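Local atomic coordinates of dihydrodipicolinate synthase (Agrobacterium tumefaciens, PDB entry 3B4U), a protein that probably catalyses the aldol-type condensation of pyruvate with aspartate semialdehyde in lysine biosynthesis. Residues 9-14 and 28-33; 38-43 and 74-79; 3-8 and 208-213; 21-26 and 59-64. One frame throughout, in Å; residues are numbered along the deposited sequence.

Interaction 1. Residues 9-14 and 28-33; sequences AALTTP and AHARRC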
loop_
_atom_site.group_PDB
_atom_site.type_symbol
_atom_site.label_atom_id
_atom_site.label_comp_id
_atom_site.label_asym_id
_atom_site.label_seq_id
_atom_site.Cartn_x
_atom_site.Cartn_y
_atom_site.Cartn_z
ATOM N N ALA B 9 21.488 -4.989 -7.699
ATOM C CA ALA B 9 20.824 -6.037 -6.935
ATOM C C ALA B 9 19.557 -5.491 -6.340
ATOM O O ALA B 9 19.571 -4.412 -5.730
ATOM C CB ALA B 9 21.722 -6.546 -5.834
ATOM N N ALA B 10 18.453 -6.222 -6.467
ATOM C CA ALA B 10 17.222 -5.912 -5.740
ATOM C C ALA B 10 17.470 -6.514 -4.358
ATOM O O ALA B 10 17.094 -7.643 -4.061
ATOM C CB ALA B 10 15.999 -6.553 -6.439
ATOM N N LEU B 11 18.172 -5.772 -3.500
ATOM C CA LEU B 11 18.867 -6.376 -2.372
ATOM C C LEU B 11 17.876 -6.959 -1.373
ATOM O O LEU B 11 16.944 -6.295 -0.937
ATOM C CB LEU B 11 19.742 -5.329 -1.669
ATOM C CG LEU B 11 20.874 -5.911 -0.856
ATOM C CD1 LEU B 11 22.008 -6.394 -1.751
ATOM C CD2 LEU B 11 21.362 -4.898 0.185
ATOM N N THR B 12 18.136 -8.179 -0.936
ATOM C CA THR B 12 17.383 -8.790 0.148
ATOM C C THR B 12 17.748 -8.132 1.485
ATOM O O THR B 12 18.877 -7.683 1.697
ATOM C CB THR B 12 17.667 -10.304 0.162
ATOM O OG1 THR B 12 19.076 -10.549 0.020
ATOM C CG2 THR B 12 16.947 -11.005 -0.982
ATOM N N THR B 13 16.768 -8.139 2.383
ATOM C CA THR B 13 16.896 -7.532 3.701
ATOM C C THR B 13 16.933 -8.656 4.719
ATOM O O THR B 13 15.954 -9.397 4.826
ATOM C CB THR B 13 15.723 -6.599 3.999
ATOM O OG1 THR B 13 15.654 -5.569 2.998
ATOM C CG2 THR B 13 15.871 -5.944 5.367
ATOM N N PRO B 14 18.033 -8.805 5.484
ATOM C CA PRO B 14 18.128 -9.870 6.468
ATOM C C PRO B 14 17.549 -9.444 7.802
ATOM O O PRO B 14 17.802 -8.336 8.255
ATOM C CB PRO B 14 19.638 -10.117 6.575
ATOM C CG PRO B 14 20.255 -8.760 6.328
ATOM C CD PRO B 14 19.276 -8.027 5.402
ATOM N N ALA B 28 27.200 -6.269 4.444
ATOM C CA ALA B 28 28.150 -7.260 3.910
ATOM C C ALA B 28 27.618 -7.920 2.622
ATOM O O ALA B 28 28.371 -8.140 1.671
ATOM C CB ALA B 28 28.480 -8.316 4.989
ATOM N N HIS B 29 26.324 -8.178 2.598
ATOM C CA HIS B 29 25.690 -8.721 1.407
ATOM C C HIS B 29 25.741 -7.720 0.258
ATOM O O HIS B 29 26.071 -8.087 -0.869
ATOM C CB HIS B 29 24.269 -9.176 1.740
ATOM C CG HIS B 29 23.535 -9.719 0.580
ATOM N ND1 HIS B 29 23.973 -10.813 -0.128
ATOM C CD2 HIS B 29 22.377 -9.306 0.019
ATOM C CE1 HIS B 29 23.095 -11.041 -1.095
ATOM N NE2 HIS B 29 22.116 -10.145 -1.039
ATOM N N ALA B 30 25.473 -6.458 0.538
ATOM C CA ALA B 30 25.603 -5.426 -0.487
ATOM C C ALA B 30 27.026 -5.392 -1.041
ATOM O O ALA B 30 27.234 -5.325 -2.248
ATOM C CB ALA B 30 25.220 -4.070 0.077
ATOM N N ARG B 31 28.027 -5.417 -0.164
ATOM C CA ARG B 31 29.413 -5.381 -0.611
ATOM C C ARG B 31 29.734 -6.583 -1.487
ATOM O O ARG B 31 30.453 -6.459 -2.479
ATOM C CB ARG B 31 30.361 -5.376 0.575
ATOM C CG ARG B 31 30.367 -4.065 1.331
ATOM C CD ARG B 31 31.114 -2.971 0.603
ATOM N NE ARG B 31 31.342 -1.791 1.456
ATOM C CZ ARG B 31 31.764 -0.605 1.012
ATOM N NH1 ARG B 31 31.916 0.373 1.878
ATOM N NH2 ARG B 31 32.028 -0.373 -0.262
ATOM N N ARG B 32 29.220 -7.749 -1.127
ATOM C CA ARG B 32 29.421 -8.967 -1.929
ATOM C C ARG B 32 28.800 -8.798 -3.310
ATOM O O ARG B 32 29.424 -9.107 -4.332
ATOM C CB ARG B 32 28.842 -10.170 -1.184
ATOM C CG ARG B 32 28.793 -11.435 -2.037
ATOM C CD ARG B 32 28.467 -12.687 -1.219
ATOM N NE ARG B 32 27.211 -12.511 -0.493
ATOM C CZ ARG B 32 26.995 -12.814 0.774
ATOM N NH1 ARG B 32 27.931 -13.409 1.488
ATOM N NH2 ARG B 32 25.843 -12.521 1.332
ATOM N N CYS B 33 27.563 -8.319 -3.381
ATOM C CA CYS B 33 26.910 -8.135 -4.663
ATOM C C CYS B 33 27.625 -7.113 -5.543
ATOM O O CYS B 33 27.791 -7.330 -6.761
ATOM C CB CYS B 33 25.450 -7.711 -4.430
ATOM S SG CYS B 33 24.381 -9.020 -3.789
#
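Leu11 forms the tight centre of this contact, placing one methyl against the imidazole of His29 and the other against Ala30. Its CD1 comes within 3.4 Å of His29 CD2, approaching the ring obliquely as the two side chains run past each other in opposite directions, while Leu11 CD2 lies 3.9 Å from Ala30 CB. With chi1 at -158°, CG swings away from the backbone N, which carries the branch across to helix 23-35. Cys33 lies beside this cluster: its SG sits 3.5 Å above the plane of the His29 ring, displaced toward the rim, and 4.1 Å from Leu11 CD1. The packing is looser at Ala9, whose CB is 4.2 Å from Cys33 CB.

Thr12 crosses His29 at about a right angle, with OG1 3.2 Å from NE2; NE2 is also hydrogen-bonded to Asn215 OD1. At the other nitrogen, Arg32 NH2 donates to His29 ND1 over 2.9 Å, nearly straight at 166°. The imidazole is thus held at both nitrogens and its rotation fixed. Outward from the ring the helix becomes more open to solvent, and the partly exposed Arg32 also forms a salt bridge with Glu260.

The contact seats helix 23-35 on strand 6-10 within the first beta-alpha-beta unit of the barrel; Leu11 also packs on Val41 and Leu43 of strand 40-43, and helix 246-258 adjoins Thr12 and His29.

Interaction 2. Residues 38-43 and 74-79; sequences CDSVTL and RIVTGV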
loop_
_atom_site.group_PDB
_atom_site.type_symbol
_atom_site.label_atom_id
_atom_site.label_comp_id
_atom_site.label_asym_id
_atom_site.label_seq_id
_atom_site.Cartn_x
_atom_site.Cartn_y
_atom_site.Cartn_z
ATOM N N CYS B 38 27.564 -6.182 -9.447
ATOM C CA CYS B 38 26.558 -5.139 -9.456
ATOM C C CYS B 38 27.228 -3.778 -9.520
ATOM O O CYS B 38 28.207 -3.497 -8.817
ATOM C CB CYS B 38 25.678 -5.197 -8.214
ATOM S SG CYS B 38 24.611 -6.654 -8.147
ATOM N N ASP B 39 26.637 -2.910 -10.313
ATOM C CA ASP B 39 26.984 -1.499 -10.365
ATOM C C ASP B 39 26.398 -0.695 -9.207
ATOM O O ASP B 39 26.915 0.338 -8.832
ATOM C CB ASP B 39 26.520 -0.924 -11.720
ATOM C CG ASP B 39 27.154 -1.665 -12.869
ATOM O OD1 ASP B 39 28.398 -1.589 -12.982
ATOM O OD2 ASP B 39 26.482 -2.339 -13.663
ATOM N N SER B 40 25.296 -1.180 -8.653
ATOM C CA SER B 40 24.628 -0.554 -7.523
ATOM C C SER B 40 23.838 -1.597 -6.782
ATOM O O SER B 40 23.694 -2.730 -7.233
ATOM C CB SER B 40 23.715 0.590 -8.001
ATOM O OG SER B 40 22.624 0.093 -8.749
ATOM N N VAL B 41 23.282 -1.185 -5.645
ATOM C CA VAL B 41 22.303 -1.975 -4.934
ATOM C C VAL B 41 21.064 -1.148 -4.713
ATOM O O VAL B 41 21.134 0.037 -4.383
ATOM C CB VAL B 41 22.894 -2.523 -3.589
ATOM C CG1 VAL B 41 24.035 -3.515 -3.836
ATOM C CG2 VAL B 41 23.359 -1.400 -2.630
ATOM N N THR B 42 19.924 -1.799 -4.868
ATOM C CA THR B 42 18.619 -1.170 -4.648
ATOM C C THR B 42 18.108 -1.679 -3.305
ATOM O O THR B 42 17.913 -2.876 -3.107
ATOM C CB THR B 42 17.627 -1.505 -5.754
ATOM O OG1 THR B 42 18.098 -0.942 -6.971
ATOM C CG2 THR B 42 16.268 -0.940 -5.463
ATOM N N LEU B 43 17.942 -0.750 -2.373
ATOM C CA LEU B 43 17.419 -1.050 -1.048
ATOM C C LEU B 43 15.936 -0.807 -0.992
ATOM O O LEU B 43 15.446 0.137 -1.607
ATOM C CB LEU B 43 18.094 -0.128 -0.013
ATOM C CG LEU B 43 19.612 -0.104 -0.038
ATOM C CD1 LEU B 43 20.114 0.745 1.128
ATOM C CD2 LEU B 43 20.244 -1.498 -0.081
ATOM N N ARG B 74 26.116 4.472 -5.489
ATOM C CA ARG B 74 25.893 3.054 -5.715
ATOM C C ARG B 74 24.668 2.527 -4.973
ATOM O O ARG B 74 24.489 1.320 -4.901
ATOM C CB ARG B 74 27.140 2.255 -5.352
ATOM C CG ARG B 74 28.289 2.541 -6.334
ATOM C CD ARG B 74 29.450 1.650 -6.113
ATOM N NE ARG B 74 30.528 1.982 -7.028
ATOM C CZ ARG B 74 31.736 2.456 -6.688
ATOM N NH1 ARG B 74 32.121 2.691 -5.416
ATOM N NH2 ARG B 74 32.587 2.680 -7.667
ATOM N N ILE B 75 23.798 3.428 -4.508
ATOM C CA ILE B 75 22.588 3.053 -3.788
ATOM C C ILE B 75 21.383 3.628 -4.503
ATOM O O ILE B 75 21.319 4.811 -4.822
ATOM C CB ILE B 75 22.612 3.581 -2.343
ATOM C CG1 ILE B 75 23.801 3.006 -1.590
ATOM C CG2 ILE B 75 21.304 3.248 -1.615
ATOM C CD1 ILE B 75 24.016 3.605 -0.204
ATOM N N VAL B 76 20.407 2.768 -4.767
ATOM C CA VAL B 76 19.071 3.135 -5.245
ATOM C C VAL B 76 18.113 2.834 -4.103
ATOM O O VAL B 76 18.268 1.811 -3.437
ATOM C CB VAL B 76 18.703 2.310 -6.497
ATOM C CG1 VAL B 76 17.281 2.567 -6.971
ATOM C CG2 VAL B 76 19.720 2.568 -7.621
ATOM N N THR B 77 17.133 3.701 -3.833
ATOM C CA THR B 77 16.150 3.422 -2.798
ATOM C C THR B 77 14.768 3.245 -3.379
ATOM O O THR B 77 14.252 4.142 -4.069
ATOM C CB THR B 77 16.129 4.515 -1.728
ATOM O OG1 THR B 77 15.816 5.769 -2.318
ATOM C CG2 THR B 77 17.460 4.636 -1.042
ATOM N N GLY B 78 14.115 2.140 -3.051
ATOM C CA GLY B 78 12.710 1.948 -3.372
ATOM C C GLY B 78 11.816 2.782 -2.492
ATOM O O GLY B 78 12.067 2.922 -1.299
ATOM N N VAL B 79 10.782 3.340 -3.096
ATOM C CA VAL B 79 9.739 4.122 -2.421
ATOM C C VAL B 79 8.428 3.531 -2.903
ATOM O O VAL B 79 8.127 3.550 -4.080
ATOM C CB VAL B 79 9.864 5.632 -2.739
ATOM C CG1 VAL B 79 8.696 6.399 -2.142
ATOM C CG2 VAL B 79 11.188 6.183 -2.151
HETATM O O HOH W 1 29.450 1.160 -9.510
#
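Val41 and Leu43 each give and accept a backbone hydrogen bond across to 74-79, four in all, in parallel register. Val41 N donates to Arg74 O and Val41 O accepts from Val76 N; the pattern then repeats two residues on, with Leu43 N bonded to Val76 O and Gly78 N to Leu43 O. The last of these is 2.8 Å long and almost straight, at 177°. Three CA-H...O contacts supplement the ladder, among them Thr42 CA to Val76 O at 3.2 Å. A water bridges Asp39 and Arg74, just ahead of strands 40-43 and 75-79, donating to Asp39 O at 2.7 Å and accepting from Arg74 NE at 2.8 Å. It lies at the edge of the guanidinium, in its plane, while the extended arginine chain runs past the same carbonyl, CG being 3.6 Å from Asp39 O.

The two strands belong to the parallel beta barrel of the TIM fold and are linked through helix 57-67 in a beta-alpha-beta crossover. On the face carrying Thr42 and Val76, Thr42 OG1 stands over the valine branch point, 3.3 Å from Val76 CB. That hydroxyl is anti to its own carbonyl carbon (chi1 -65°) and also hydrogen-bonds to Ser8 OG of the adjoining strand, as does Ser40 OG. On the other face Leu43 and Ile75 cross at a slant, with Leu43 CD1 3.9 Å from Ile75 CG2; Phe65 and Leu62 of helix 57-67 pack on these two residues respectively.

Interaction 3. Residues 3-8 and 208-213; sequences QKFGLS and GAISGV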
loop_
_atom_site.group_PDB
_atom_site.type_symbol
_atom_site.label_atom_id
_atom_site.label_comp_id
_atom_site.label_asym_id
_atom_site.label_seq_id
_atom_site.Cartn_x
_atom_site.Cartn_y
_atom_site.Cartn_z
ATOM N N GLN B 3 28.092 4.688 -18.668
ATOM C CA GLN B 3 27.072 5.649 -18.177
ATOM C C GLN B 3 25.717 4.969 -17.963
ATOM O O GLN B 3 24.879 5.497 -17.234
ATOM C CB GLN B 3 26.954 6.848 -19.130
ATOM C CG GLN B 3 25.726 7.749 -18.939
ATOM C CD GLN B 3 24.582 7.492 -19.940
ATOM O OE1 GLN B 3 23.912 6.443 -19.915
ATOM N NE2 GLN B 3 24.341 8.474 -20.812
ATOM N N LYS B 4 25.508 3.796 -18.562
ATOM C CA LYS B 4 24.225 3.117 -18.401
ATOM C C LYS B 4 23.986 2.769 -16.934
ATOM O O LYS B 4 24.914 2.637 -16.127
ATOM C CB LYS B 4 24.155 1.840 -19.253
ATOM C CG LYS B 4 25.072 0.706 -18.755
ATOM C CD LYS B 4 24.809 -0.669 -19.420
ATOM C CE LYS B 4 24.987 -0.681 -20.908
ATOM N NZ LYS B 4 24.987 -2.099 -21.448
ATOM N N PHE B 5 22.731 2.550 -16.605
ATOM C CA PHE B 5 22.358 2.104 -15.273
ATOM C C PHE B 5 23.083 0.825 -14.869
ATOM O O PHE B 5 23.648 0.745 -13.763
ATOM C CB PHE B 5 20.833 1.936 -15.210
ATOM C CG PHE B 5 20.339 1.501 -13.859
ATOM C CD1 PHE B 5 20.031 2.426 -12.889
ATOM C CD2 PHE B 5 20.219 0.157 -13.550
ATOM C CE1 PHE B 5 19.610 2.028 -11.637
ATOM C CE2 PHE B 5 19.764 -0.263 -12.309
ATOM C CZ PHE B 5 19.474 0.688 -11.345
ATOM N N GLY B 6 23.064 -0.180 -15.730
ATOM C CA GLY B 6 23.774 -1.424 -15.477
ATOM C C GLY B 6 22.960 -2.401 -14.641
ATOM O O GLY B 6 21.744 -2.524 -14.788
ATOM N N LEU B 7 23.663 -3.121 -13.782
ATOM C CA LEU B 7 23.056 -4.128 -12.922
ATOM C C LEU B 7 22.966 -3.602 -11.497
ATOM O O LEU B 7 23.979 -3.239 -10.894
ATOM C CB LEU B 7 23.888 -5.426 -12.934
ATOM C CG LEU B 7 23.354 -6.511 -12.017
ATOM C CD1 LEU B 7 21.890 -6.887 -12.357
ATOM C CD2 LEU B 7 24.251 -7.748 -12.040
ATOM N N SER B 8 21.765 -3.627 -10.949
ATOM C CA SER B 8 21.569 -3.350 -9.542
ATOM C C SER B 8 20.983 -4.592 -8.874
ATOM O O SER B 8 20.057 -5.171 -9.407
ATOM C CB SER B 8 20.628 -2.150 -9.394
ATOM O OG SER B 8 20.611 -1.668 -8.056
ATOM N N GLY B 208 19.634 -2.170 -18.423
ATOM C CA GLY B 208 19.963 -3.131 -17.408
ATOM C C GLY B 208 18.779 -3.613 -16.593
ATOM O O GLY B 208 17.706 -3.868 -17.130
ATOM N N ALA B 209 19.001 -3.820 -15.287
ATOM C CA ALA B 209 18.021 -4.476 -14.427
ATOM C C ALA B 209 18.270 -4.146 -12.966
ATOM O O ALA B 209 19.417 -3.916 -12.567
ATOM C CB ALA B 209 18.088 -6.022 -14.614
ATOM N N ILE B 210 17.183 -4.180 -12.224
ATOM C CA ILE B 210 17.192 -4.248 -10.776
ATOM C C ILE B 210 16.700 -5.655 -10.449
ATOM O O ILE B 210 15.523 -5.945 -10.574
ATOM C CB ILE B 210 16.307 -3.167 -10.136
ATOM C CG1 ILE B 210 16.803 -1.748 -10.516
ATOM C CG2 ILE B 210 16.262 -3.347 -8.623
ATOM C CD1 ILE B 210 15.854 -0.641 -10.159
ATOM N N SER B 211 17.624 -6.533 -10.112
ATOM C CA SER B 211 17.407 -7.979 -10.214
ATOM C C SER B 211 17.408 -8.704 -8.885
ATOM O O SER B 211 18.374 -8.597 -8.129
ATOM C CB SER B 211 18.502 -8.564 -11.094
ATOM O OG SER B 211 18.551 -9.991 -10.989
ATOM N N GLY B 212 16.391 -9.513 -8.632
ATOM C CA GLY B 212 16.361 -10.371 -7.467
ATOM C C GLY B 212 17.332 -11.545 -7.554
ATOM O O GLY B 212 18.002 -11.880 -6.585
ATOM N N VAL B 213 17.424 -12.170 -8.721
ATOM C CA VAL B 213 18.337 -13.275 -8.919
ATOM C C VAL B 213 19.780 -12.846 -8.740
ATOM O O VAL B 213 20.607 -13.651 -8.333
ATOM C CB VAL B 213 18.071 -13.970 -10.301
ATOM C CG1 VAL B 213 19.154 -14.963 -10.642
ATOM C CG2 VAL B 213 16.667 -14.606 -10.298
#
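Ser8 and Ala209 lie at the middle of a parallel backbone ladder of three hydrogen bonds. Ala209 N donates to Gly6 O at 3.1 Å, Ser8 N to Ala209 O at 2.9 Å and Ser211 N to Ser8 O, also at 2.9 Å. The middle bond is the straightest, at 170°. Two CA-H...O contacts reinforce the ladder, from Gly208 CA to Gly6 O at 3.2 Å and from Ile210 CA to Ser8 O. Both glycines of the first bridge adopt backbone angles at which a CB would press on the preceding carbonyl, and the direction in which a CB would leave Gly208 is taken up by Gly6 O.

Apolar contacts lie on both faces of the pair. Phe5 and Ile210 cross at about a right angle, with Phe5 CZ 3.7 Å from Ile210 CG1. The phenyl stands anti to the backbone N (chi1 -179°), which also brings its edge to Ala209 O, in the ring plane and 3.7 Å from CE2. On the Leu7 and Ala209 face, Leu7 CD1 reaches along to Ser211 CB at 4.0 Å.

The side-chain hydroxyls find their partners outside the pair. That of Ser8 turns to strand 40-43, and Ser211 OG bonds to Ala214 N.

By pairing the first strand with the eighth, this contact closes the TIM barrel. Strand 40-43 continues the sheet beyond strand 6-10, helix 218-225 covers Leu7 and Ser211, and on the opposite face Leu103 of strand 101-104 meets Ile210.

Interaction 4. Residues 21-26 and 59-64; sequences VDIDAM and QAILSS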
loop_
_atom_site.group_PDB
_atom_site.type_symbol
_atom_site.label_atom_id
_atom_site.label_comp_id
_atom_site.label_asym_id
_atom_site.label_seq_id
_atom_site.Cartn_x
_atom_site.Cartn_y
_atom_site.Cartn_z
ATOM N N VAL B 21 16.276 -5.686 11.673
ATOM C CA VAL B 21 17.181 -5.823 10.540
ATOM C C VAL B 21 18.592 -6.095 11.021
ATOM O O VAL B 21 19.074 -5.438 11.931
ATOM C CB VAL B 21 17.089 -4.577 9.647
ATOM C CG1 VAL B 21 18.174 -4.615 8.515
ATOM C CG2 VAL B 21 15.693 -4.457 9.049
ATOM N N ASP B 22 19.250 -7.082 10.429
ATOM C CA ASP B 22 20.681 -7.343 10.676
ATOM C C ASP B 22 21.479 -6.457 9.771
ATOM O O ASP B 22 21.810 -6.801 8.641
ATOM C CB ASP B 22 20.991 -8.818 10.460
ATOM C CG ASP B 22 22.364 -9.211 10.933
ATOM O OD1 ASP B 22 23.261 -8.370 10.922
ATOM O OD2 ASP B 22 22.566 -10.398 11.270
ATOM N N ILE B 23 21.755 -5.258 10.253
ATOM C CA ILE B 23 22.354 -4.254 9.403
ATOM C C ILE B 23 23.767 -4.644 8.949
ATOM O O ILE B 23 24.126 -4.423 7.786
ATOM C CB ILE B 23 22.344 -2.865 10.087
ATOM C CG1 ILE B 23 22.801 -1.779 9.124
ATOM C CG2 ILE B 23 23.235 -2.828 11.344
ATOM C CD1 ILE B 23 21.994 -1.650 7.872
ATOM N N ASP B 24 24.554 -5.276 9.815
ATOM C CA ASP B 24 25.886 -5.683 9.384
ATOM C C ASP B 24 25.814 -6.725 8.286
ATOM O O ASP B 24 26.586 -6.635 7.325
ATOM C CB ASP B 24 26.724 -6.223 10.567
ATOM C CG ASP B 24 27.067 -5.159 11.602
ATOM O OD1 ASP B 24 26.936 -3.950 11.330
ATOM O OD2 ASP B 24 27.518 -5.570 12.695
ATOM N N ALA B 25 24.932 -7.697 8.429
ATOM C CA ALA B 25 24.765 -8.727 7.394
ATOM C C ALA B 25 24.270 -8.112 6.093
ATOM O O ALA B 25 24.699 -8.522 4.996
ATOM C CB ALA B 25 23.786 -9.806 7.845
ATOM N N MET B 26 23.416 -7.092 6.201
ATOM C CA MET B 26 22.865 -6.450 5.017
ATOM C C MET B 26 23.937 -5.716 4.239
ATOM O O MET B 26 24.023 -5.819 3.011
ATOM C CB MET B 26 21.736 -5.523 5.436
ATOM C CG MET B 26 20.926 -5.003 4.288
ATOM S SD MET B 26 19.463 -3.938 4.972
ATOM C CE MET B 26 18.716 -3.344 3.294
ATOM N N GLN B 59 15.448 4.904 7.397
ATOM C CA GLN B 59 16.369 6.012 7.660
ATOM C C GLN B 59 17.618 5.524 8.371
ATOM O O GLN B 59 18.726 5.920 8.037
ATOM C CB GLN B 59 15.645 7.107 8.447
ATOM C CG GLN B 59 14.476 7.716 7.677
ATOM C CD GLN B 59 13.618 8.664 8.491
ATOM O OE1 GLN B 59 13.324 8.439 9.659
ATOM N NE2 GLN B 59 13.155 9.686 7.836
ATOM N N ALA B 60 17.447 4.650 9.348
ATOM C CA ALA B 60 18.563 4.056 10.061
ATOM C C ALA B 60 19.428 3.228 9.111
ATOM O O ALA B 60 20.643 3.289 9.157
ATOM C CB ALA B 60 18.054 3.216 11.225
ATOM N N ILE B 61 18.797 2.437 8.245
ATOM C CA ILE B 61 19.517 1.585 7.324
ATOM C C ILE B 61 20.321 2.414 6.333
ATOM O O ILE B 61 21.513 2.159 6.117
ATOM C CB ILE B 61 18.547 0.624 6.625
ATOM C CG1 ILE B 61 17.995 -0.400 7.628
ATOM C CG2 ILE B 61 19.242 -0.098 5.463
ATOM C CD1 ILE B 61 16.727 -1.108 7.149
ATOM N N LEU B 62 19.699 3.416 5.728
ATOM C CA LEU B 62 20.415 4.242 4.753
ATOM C C LEU B 62 21.612 4.931 5.412
ATOM O O LEU B 62 22.713 4.974 4.856
ATOM C CB LEU B 62 19.469 5.246 4.091
ATOM C CG LEU B 62 20.108 6.115 3.010
ATOM C CD1 LEU B 62 20.690 5.288 1.879
ATOM C CD2 LEU B 62 19.087 7.116 2.504
ATOM N N SER B 63 21.388 5.510 6.588
ATOM C CA SER B 63 22.461 6.168 7.314
ATOM C C SER B 63 23.595 5.188 7.606
ATOM O O SER B 63 24.774 5.523 7.477
ATOM C CB SER B 63 21.888 6.755 8.596
ATOM O OG SER B 63 22.900 7.399 9.351
ATOM N N SER B 64 23.267 3.976 8.036
ATOM C CA SER B 64 24.289 2.973 8.317
ATOM C C SER B 64 25.055 2.545 7.069
ATOM O O SER B 64 26.277 2.355 7.130
ATOM C CB SER B 64 23.671 1.758 8.981
ATOM O OG SER B 64 23.165 2.060 10.269
#
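Ile61 is the hub of this apolar contact, offering CD1 to Val21 and CG2 to both Ile23 and Met26. Its CG1 lies anti to the carbonyl carbon (chi1 -69°) and the chain continues extended to CD1, which meets Val21 tip to tip: CD1 sits equally close to both valine methyls, 4.0 Å from Val21 CG2. The other branch, CG2, faces the methionine. Met26 is extended throughout, with all three torsions near 180°, and its long arm crosses Ile61 at about a right angle so that SD lies 3.9 Å from Ile61 CG2. The terminal CE touches the same methyl.

Ile23 takes a different course. Its CG1 is anti to the backbone N (chi1 -172°), but the next torsion, chi2 58°, bends CD1 round. The side chain consequently slides past Ile61 in the opposite direction, with CD1 4.0 Å from Ile61 CG2, while its inner carbon CG1 presses on Ser64 CB at 3.6 Å. The serine thus contributes chiefly a carbon surface to the isoleucine, one helical turn beyond Ile61. The interface itself is wholly van der Waals.

The start of helix 23-35 is secured within its own segment. Asp22 is the N-cap, and its OD1 accepts from Ala25 N at 3.1 Å, met from above the carboxylate plane.

Thus the N-terminal end of helix 23-35 leans on helix 57-67, its successor round the outside of the barrel. Pro14 packs on Met26 and Phe15 on Val21 from the loop after strand 6-10, while Phe44, following strand 40-43, borders Ile61.

Overall arrangement
Interactions 1, 2 and 3 all reach the same parallel barrel sheet, in which strand 6-10 lies between strands 208-211 and 40-43, with 75-79 next. Interaction 3 pairs the first and last strands of the barrel, 200 residues apart, and the other three fall between its segments along the chain or share its first strand. Interaction 1 precedes interaction 2 in series, their centres about 10 Å apart; interaction 4 alternates with both. Interactions 1 and 4 share helix 23-35. Interactions 3 and 4, about 22 Å between centres, do not touch. Together they cover the closing of the barrel, the pairing of neighbouring strands, and the packing of helix 23-35 on the sheet and on the next helix.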